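Local coordinates for protein diol-dehydratase (Roseburia inulinivorans, PDB 5I2A) that probably acts as a B12-independent glycyl radical lyase, a diol dehydratase that removes water from 1,2-propanediol, at residues Y311-I316 / C367-E372; H373-M378 / T401-G406; S809-R814 / A820-L825. All coordinates share one frame; numbering follows the deposited sequence.

Interaction 1: residues Y311-I316 / C367-E372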
# COMPACT_ATOMS: atom_id res chain seq x y z
N TYR A 311 -28.76 -40.15 -12.31
CA TYR A 311 -28.35 -39.51 -11.07
C TYR A 311 -27.39 -38.35 -11.36
O TYR A 311 -27.44 -37.32 -10.69
CB TYR A 311 -27.68 -40.50 -10.13
CG TYR A 311 -27.42 -39.92 -8.76
CD1 TYR A 311 -28.47 -39.45 -7.97
CD2 TYR A 311 -26.13 -39.83 -8.25
CE1 TYR A 311 -28.24 -38.91 -6.72
CE2 TYR A 311 -25.89 -39.30 -7.00
CZ TYR A 311 -26.95 -38.84 -6.24
OH TYR A 311 -26.72 -38.30 -5.01
N ALA A 312 -26.54 -38.54 -12.36
CA ALA A 312 -25.65 -37.48 -12.81
C ALA A 312 -26.45 -36.26 -13.26
O ALA A 312 -26.11 -35.13 -12.91
CB ALA A 312 -24.75 -37.97 -13.93
N GLN A 313 -27.51 -36.49 -14.02
CA GLN A 313 -28.37 -35.41 -14.50
C GLN A 313 -29.04 -34.74 -13.31
O GLN A 313 -29.17 -33.52 -13.27
CB GLN A 313 -29.43 -35.91 -15.48
CG GLN A 313 -30.27 -34.79 -16.10
CD GLN A 313 -29.45 -33.93 -17.06
OE1 GLN A 313 -28.87 -34.42 -18.03
NE2 GLN A 313 -29.38 -32.63 -16.78
N GLU A 314 -29.47 -35.54 -12.35
CA GLU A 314 -30.13 -35.00 -11.17
C GLU A 314 -29.18 -34.10 -10.39
O GLU A 314 -29.57 -33.03 -9.91
CB GLU A 314 -30.66 -36.12 -10.27
CG GLU A 314 -31.56 -35.59 -9.15
CD GLU A 314 -32.15 -36.71 -8.29
OE1 GLU A 314 -31.58 -37.81 -8.27
OE2 GLU A 314 -33.17 -36.47 -7.62
N LEU A 315 -27.93 -34.53 -10.26
CA LEU A 315 -26.91 -33.73 -9.56
C LEU A 315 -26.67 -32.40 -10.28
O LEU A 315 -26.61 -31.35 -9.65
CB LEU A 315 -25.61 -34.51 -9.44
CG LEU A 315 -25.58 -35.68 -8.44
CD1 LEU A 315 -24.33 -36.52 -8.64
CD2 LEU A 315 -25.67 -35.20 -7.00
N ILE A 316 -26.53 -32.45 -11.60
CA ILE A 316 -26.31 -31.25 -12.38
C ILE A 316 -27.52 -30.31 -12.26
O ILE A 316 -27.36 -29.10 -12.07
CB ILE A 316 -26.03 -31.59 -13.85
CG1 ILE A 316 -24.71 -32.36 -13.95
CG2 ILE A 316 -25.98 -30.33 -14.69
CD1 ILE A 316 -24.41 -32.90 -15.36
N CYS A 367 -25.65 -30.41 -19.69
CA CYS A 367 -25.74 -29.02 -19.24
C CYS A 367 -26.90 -28.30 -19.93
O CYS A 367 -27.65 -27.55 -19.31
CB CYS A 367 -24.42 -28.28 -19.50
SG CYS A 367 -23.06 -28.85 -18.44
N ILE A 368 -27.07 -28.55 -21.22
CA ILE A 368 -28.20 -28.00 -21.95
C ILE A 368 -29.53 -28.54 -21.39
O ILE A 368 -30.50 -27.80 -21.20
CB ILE A 368 -28.09 -28.31 -23.45
CG1 ILE A 368 -26.87 -27.62 -24.05
CG2 ILE A 368 -29.34 -27.87 -24.18
CD1 ILE A 368 -26.61 -27.95 -25.50
N THR A 369 -29.56 -29.83 -21.08
CA THR A 369 -30.75 -30.46 -20.53
C THR A 369 -31.08 -29.85 -19.17
O THR A 369 -32.25 -29.61 -18.85
CB THR A 369 -30.58 -31.99 -20.40
OG1 THR A 369 -30.48 -32.58 -21.70
CG2 THR A 369 -31.77 -32.62 -19.67
N ALA A 370 -30.05 -29.60 -18.37
CA ALA A 370 -30.27 -29.05 -17.04
C ALA A 370 -30.94 -27.67 -17.12
O ALA A 370 -31.81 -27.36 -16.32
CB ALA A 370 -28.97 -28.99 -16.25
N SER A 371 -30.54 -26.87 -18.09
CA SER A 371 -31.21 -25.58 -18.31
C SER A 371 -32.69 -25.76 -18.67
O SER A 371 -33.54 -24.97 -18.28
CB SER A 371 -30.49 -24.81 -19.42
OG SER A 371 -29.22 -24.37 -18.99
N GLU A 372 -33.00 -26.82 -19.42
CA GLU A 372 -34.39 -27.10 -19.78
C GLU A 372 -35.15 -27.63 -18.57
O GLU A 372 -36.28 -27.22 -18.31
CB GLU A 372 -34.44 -28.11 -20.94
CG GLU A 372 -35.80 -28.31 -21.54
CD GLU A 372 -35.72 -29.00 -22.90
OE1 GLU A 372 -34.71 -29.71 -23.17
OE2 GLU A 372 -36.66 -28.83 -23.71
O HOH W 1 -29.65 -35.04 -20.70
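The flat amide of Gln313 meets Thr369 and Ala370. The methyl CG2 of Thr369 lies over one face of the amide, 3.7 Å from Gln313 CD and almost as near its oxygen and nitrogen. Beyond the nitrogen end stands Ala370, whose CB is 3.7 Å from Gln313 NE2. On the far side of helix 309-323 the Tyr311 ring has Leu315 CG 3.9 Å above one face, displaced toward the rim.

This is helix-to-helix packing in the pyruvate formate lyase-like fold. Helix 362-374 is the crossover helix between the parallel strands 346-350 and 380-385, and helix 309-323 packs against it. The axes of 311-316 and 367-372 approach to 9.6 Å and cross at -60°.

The CB bond of Gln313 does not aim at the other helix. CG is anti to the backbone N (chi1 -175°), and a bend at chi2 (69°) swings the amide across to the partner. The amide is gripped at both ends. NE2 donates to Asp317 OD1 on its own helix and to Met366 O on the partner helix. It makes no bond to the nearby Ala370 N, since both are donors. Gln313 OE1 accepts from a water 2.8 Å away. That water is also bonded to Thr369 OG1, so it bridges the helices. Thr369 OG1 is further held by Arg396 NH2. These bonds probably fix which way round the amide sits.

The apolar part is small. All four touching residues are buried, and Phe262 of helix 262-279 packs on Ile316. The Ile316 and Ala370 backbones come close, with 6.5 Å between their CA atoms. The small alanine probably helps the backbones come this near, and the branch methyl Ile316 CG2 rests 3.6 Å from Ala370 CB.

Interaction 2: residues H373-M378 / T401-G406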
# COMPACT_ATOMS: atom_id res chain seq x y z
N HIS A 373 -34.52 -28.51 -17.80
CA HIS A 373 -35.13 -29.08 -16.60
C HIS A 373 -35.46 -28.01 -15.56
O HIS A 373 -36.59 -27.93 -15.07
CB HIS A 373 -34.20 -30.12 -15.97
CG HIS A 373 -34.21 -31.45 -16.65
ND1 HIS A 373 -33.46 -32.52 -16.19
CD2 HIS A 373 -34.84 -31.89 -17.76
CE1 HIS A 373 -33.66 -33.56 -16.97
NE2 HIS A 373 -34.49 -33.20 -17.94
N VAL A 374 -34.47 -27.21 -15.20
CA VAL A 374 -34.64 -26.25 -14.11
C VAL A 374 -35.38 -25.02 -14.61
O VAL A 374 -36.19 -24.46 -13.90
CB VAL A 374 -33.27 -25.86 -13.50
CG1 VAL A 374 -33.43 -24.81 -12.42
CG2 VAL A 374 -32.60 -27.11 -12.92
N PHE A 375 -35.09 -24.64 -15.85
CA PHE A 375 -35.73 -23.51 -16.53
C PHE A 375 -35.74 -22.22 -15.71
O PHE A 375 -36.74 -21.50 -15.68
CB PHE A 375 -37.16 -23.87 -16.95
CG PHE A 375 -37.53 -23.35 -18.32
CD1 PHE A 375 -37.28 -24.10 -19.45
CD2 PHE A 375 -38.10 -22.10 -18.47
CE1 PHE A 375 -37.61 -23.61 -20.71
CE2 PHE A 375 -38.42 -21.60 -19.71
CZ PHE A 375 -38.17 -22.36 -20.84
N LEU A 376 -34.60 -21.92 -15.08
CA LEU A 376 -34.42 -20.69 -14.31
C LEU A 376 -33.43 -19.78 -15.05
O LEU A 376 -32.80 -20.22 -16.00
CB LEU A 376 -33.93 -21.03 -12.90
CG LEU A 376 -35.02 -21.57 -11.98
CD1 LEU A 376 -34.44 -21.82 -10.58
CD2 LEU A 376 -36.22 -20.60 -11.93
N PRO A 377 -33.29 -18.51 -14.62
CA PRO A 377 -32.37 -17.62 -15.34
C PRO A 377 -30.90 -18.06 -15.34
O PRO A 377 -30.23 -17.88 -16.34
CB PRO A 377 -32.52 -16.30 -14.58
CG PRO A 377 -33.92 -16.34 -14.07
CD PRO A 377 -34.12 -17.76 -13.66
N MET A 378 -30.42 -18.61 -14.23
CA MET A 378 -29.02 -18.95 -14.10
C MET A 378 -28.84 -20.47 -14.19
O MET A 378 -29.76 -21.20 -13.87
CB MET A 378 -28.46 -18.40 -12.78
CG MET A 378 -28.76 -16.90 -12.58
SD MET A 378 -27.57 -16.02 -11.52
CE MET A 378 -28.50 -15.83 -10.00
N THR A 401 -32.85 -22.91 -27.41
CA THR A 401 -33.17 -21.53 -27.76
C THR A 401 -34.64 -21.40 -28.17
O THR A 401 -35.31 -20.43 -27.83
CB THR A 401 -32.26 -21.01 -28.87
OG1 THR A 401 -30.89 -21.13 -28.46
CG2 THR A 401 -32.55 -19.55 -29.18
N ARG A 402 -35.13 -22.40 -28.90
CA ARG A 402 -36.51 -22.42 -29.36
C ARG A 402 -37.51 -22.35 -28.19
O ARG A 402 -38.59 -21.81 -28.36
CB ARG A 402 -36.76 -23.68 -30.20
CG ARG A 402 -38.16 -23.81 -30.77
CD ARG A 402 -38.45 -25.30 -30.94
NE ARG A 402 -38.21 -25.73 -32.29
CZ ARG A 402 -37.95 -26.98 -32.67
NH1 ARG A 402 -37.84 -27.98 -31.80
NH2 ARG A 402 -37.77 -27.20 -33.95
N THR A 403 -37.15 -22.87 -27.02
CA THR A 403 -38.06 -22.79 -25.88
C THR A 403 -38.32 -21.35 -25.45
O THR A 403 -39.24 -21.11 -24.67
CB THR A 403 -37.55 -23.55 -24.63
OG1 THR A 403 -36.45 -22.83 -24.07
CG2 THR A 403 -37.16 -25.00 -24.97
N GLY A 404 -37.51 -20.40 -25.91
CA GLY A 404 -37.69 -19.01 -25.52
C GLY A 404 -36.91 -18.58 -24.28
O GLY A 404 -36.94 -17.41 -23.89
N ILE A 405 -36.20 -19.52 -23.68
CA ILE A 405 -35.44 -19.24 -22.47
C ILE A 405 -34.21 -18.35 -22.71
O ILE A 405 -33.61 -17.84 -21.76
CB ILE A 405 -35.01 -20.56 -21.80
CG1 ILE A 405 -34.68 -20.34 -20.32
CG2 ILE A 405 -33.86 -21.22 -22.56
CD1 ILE A 405 -34.36 -21.60 -19.59
N GLY A 406 -33.85 -18.14 -23.98
CA GLY A 406 -32.78 -17.22 -24.33
C GLY A 406 -31.39 -17.85 -24.26
O GLY A 406 -30.39 -17.16 -24.39
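Phe375 reaches across to Ile405 and Thr403, and its ring meets both. Phe375 is the first residue beyond helix 362-374, with positive phi. From CB its first torsion is an unusual -140°, which turns the ring toward 401-406. At the root of the ring, Phe375 CG lies 3.8 Å from Ile405 CD1. That methyl is centred over one ring face, 3.7 Å from the centroid and only 6° off the normal, a CH-pi contact. Farther out, Phe375 CE1 is 3.6 Å from Thr403 OG1, which comes in obliquely, while Thr403 CB lies at the ring edge, in plane. Phe375 CE2 runs beside Ile405 CG1 (4.0 Å). At the tip, Phe375 CZ meets Ile405 CB at 3.8 Å.

The contact joins the C-terminal end of one crossover helix to the turn after the next, helix 391-402. Gly404, with positive phi, lets the chain turn there. Ile812 of strand 812-814 packs on both Phe375 and Ile405.

Thr403 OG1 is hydrogen-bonded to Leu400 O and receives a weak bond from Ile405 N, so the end of its own helix and the following turn occupy the hydroxyl. No hydrogen bond spans the two segments, and the contact rests on CH-pi and dispersion forces.

Interaction 3: residues S809-R814 / A820-L825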
# COMPACT_ATOMS: atom_id res chain seq x y z
N SER A 809 -45.54 -16.60 -14.17
CA SER A 809 -44.56 -16.53 -13.11
C SER A 809 -43.25 -17.22 -13.51
O SER A 809 -42.21 -16.91 -12.97
CB SER A 809 -45.14 -17.13 -11.82
OG SER A 809 -45.46 -18.49 -11.99
N GLY A 810 -43.31 -18.12 -14.49
CA GLY A 810 -42.12 -18.82 -14.94
C GLY A 810 -41.55 -18.33 -16.27
O GLY A 810 -40.58 -18.89 -16.79
N LEU A 811 -42.16 -17.30 -16.84
CA LEU A 811 -41.75 -16.85 -18.17
C LEU A 811 -40.35 -16.21 -18.12
O LEU A 811 -40.12 -15.31 -17.34
CB LEU A 811 -42.76 -15.85 -18.72
CG LEU A 811 -42.40 -15.25 -20.08
CD1 LEU A 811 -42.45 -16.33 -21.16
CD2 LEU A 811 -43.32 -14.10 -20.40
N ILE A 812 -39.44 -16.72 -18.95
CA ILE A 812 -38.08 -16.20 -19.05
C ILE A 812 -37.93 -15.40 -20.34
O ILE A 812 -38.44 -15.82 -21.37
CB ILE A 812 -37.02 -17.33 -19.05
CG1 ILE A 812 -37.17 -18.25 -17.84
CG2 ILE A 812 -35.59 -16.77 -19.19
CD1 ILE A 812 -36.43 -17.84 -16.63
N VAL A 813 -37.24 -14.26 -20.30
CA VAL A 813 -36.81 -13.62 -21.54
C VAL A 813 -35.32 -13.39 -21.52
O VAL A 813 -34.71 -13.33 -20.45
CB VAL A 813 -37.50 -12.27 -21.79
CG1 VAL A 813 -39.00 -12.46 -22.01
CG2 VAL A 813 -37.21 -11.29 -20.62
N ARG A 814 -34.74 -13.25 -22.70
CA ARG A 814 -33.36 -12.82 -22.84
C ARG A 814 -33.29 -11.32 -22.66
O ARG A 814 -34.00 -10.59 -23.35
CB ARG A 814 -32.79 -13.21 -24.20
CG ARG A 814 -31.27 -13.05 -24.29
CD ARG A 814 -30.58 -13.97 -23.27
NE ARG A 814 -29.11 -13.94 -23.38
CZ ARG A 814 -28.29 -14.68 -22.64
NH1 ARG A 814 -28.78 -15.50 -21.72
NH2 ARG A 814 -26.98 -14.59 -22.82
N ALA A 820 -33.67 -13.64 -17.67
CA ALA A 820 -34.32 -13.26 -16.43
C ALA A 820 -35.81 -13.59 -16.48
O ALA A 820 -36.39 -13.78 -17.56
CB ALA A 820 -34.10 -11.78 -16.16
N LEU A 821 -36.42 -13.68 -15.31
CA LEU A 821 -37.86 -13.84 -15.22
C LEU A 821 -38.52 -12.52 -15.62
O LEU A 821 -38.26 -11.48 -15.01
CB LEU A 821 -38.26 -14.28 -13.81
CG LEU A 821 -37.89 -15.74 -13.48
CD1 LEU A 821 -37.88 -15.98 -12.00
CD2 LEU A 821 -38.88 -16.69 -14.18
N PHE A 822 -39.33 -12.57 -16.66
CA PHE A 822 -39.95 -11.37 -17.24
C PHE A 822 -40.73 -10.54 -16.23
O PHE A 822 -40.65 -9.31 -16.24
CB PHE A 822 -40.89 -11.76 -18.39
CG PHE A 822 -41.43 -10.58 -19.16
CD1 PHE A 822 -40.61 -9.84 -19.99
CD2 PHE A 822 -42.76 -10.21 -19.04
CE1 PHE A 822 -41.10 -8.76 -20.71
CE2 PHE A 822 -43.26 -9.13 -19.76
CZ PHE A 822 -42.43 -8.40 -20.59
N THR A 823 -41.49 -11.21 -15.37
CA THR A 823 -42.31 -10.47 -14.42
C THR A 823 -41.51 -10.00 -13.21
O THR A 823 -42.07 -9.41 -12.31
CB THR A 823 -43.54 -11.29 -13.93
OG1 THR A 823 -43.11 -12.46 -13.22
CG2 THR A 823 -44.43 -11.71 -15.09
N THR A 824 -40.19 -10.25 -13.17
CA THR A 824 -39.36 -9.61 -12.14
C THR A 824 -38.70 -8.35 -12.68
O THR A 824 -37.95 -7.69 -11.98
CB THR A 824 -38.25 -10.54 -11.58
OG1 THR A 824 -37.27 -10.81 -12.61
CG2 THR A 824 -38.82 -11.85 -11.06
N LEU A 825 -38.96 -8.04 -13.94
CA LEU A 825 -38.40 -6.85 -14.56
C LEU A 825 -39.39 -5.68 -14.48
O LEU A 825 -40.60 -5.89 -14.52
CB LEU A 825 -38.03 -7.12 -16.02
CG LEU A 825 -37.10 -8.32 -16.24
CD1 LEU A 825 -36.74 -8.43 -17.71
CD2 LEU A 825 -35.83 -8.21 -15.38
O HOH W 2 -41.52 -14.45 -12.00
O HOH W 3 -41.71 -14.18 -15.36
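Three backbone hydrogen bonds tie the segments. Val813 and Ala820 form an antiparallel hydrogen-bonded pair: Val813 N donates to Ala820 O at 2.9 Å, and Ala820 N returns a bond to Val813 O. The third runs from Phe822 N to Leu811 O (2.9 Å). Leu811 O also accepts from a water that Thr823 N donates to. A second water joins Ser809 O to Thr823 OG1.

The paired strands 812-814 and 819-821 form a beta hairpin. Its connecting loop holds Gly817, the predicted glycyl radical site; the radical is not present in this structure.

Apolar contacts fall on both sides. On the face with Ile812 and Leu821, a non-hydrogen-bonded pair, Ile812 CD1 touches Leu821 CD2 at 3.7 Å. On the other, Val813 CG1 approaches Phe822 CD1 at 3.7 Å obliquely, and Val813 CG2 lies at the ring edge, in plane. Phe822 CG is anti to the backbone N (chi1 -172°), which sets the side chain alongside Leu811, with Leu811 CD2 3.9 Å from Phe822 CB. Replacing Phe822 by an alanine would probably open a gap beside Val813 and against Ala801 of helix 795-803. Val813 CG2 also meets Leu825 CD1, at 4.1 Å.

The three contacts follow in series along the chain. Interactions 1 and 2 have centres about 13 Å apart and share helix 362-374: residues 367-372 pack in interaction 1, and the helix end leads into interaction 2. They touch where Ser371 O meets Ile405 CD1. Interaction 2 lies about 10 Å, centre to centre, from interaction 3, and the two meet where Pro377 and Ile405 pack on Ile812. Interactions 1 and 3, about 21 Å apart at their centres, do not touch. Helices 362-374 and 391-402 serve the mixed sheet containing strands 346-350, 380-385 and 409-412. Through Ile812, interaction 2 connects the ends of these crossover helices to the hairpin 812-821, whose loop carries the predicted radical glycine.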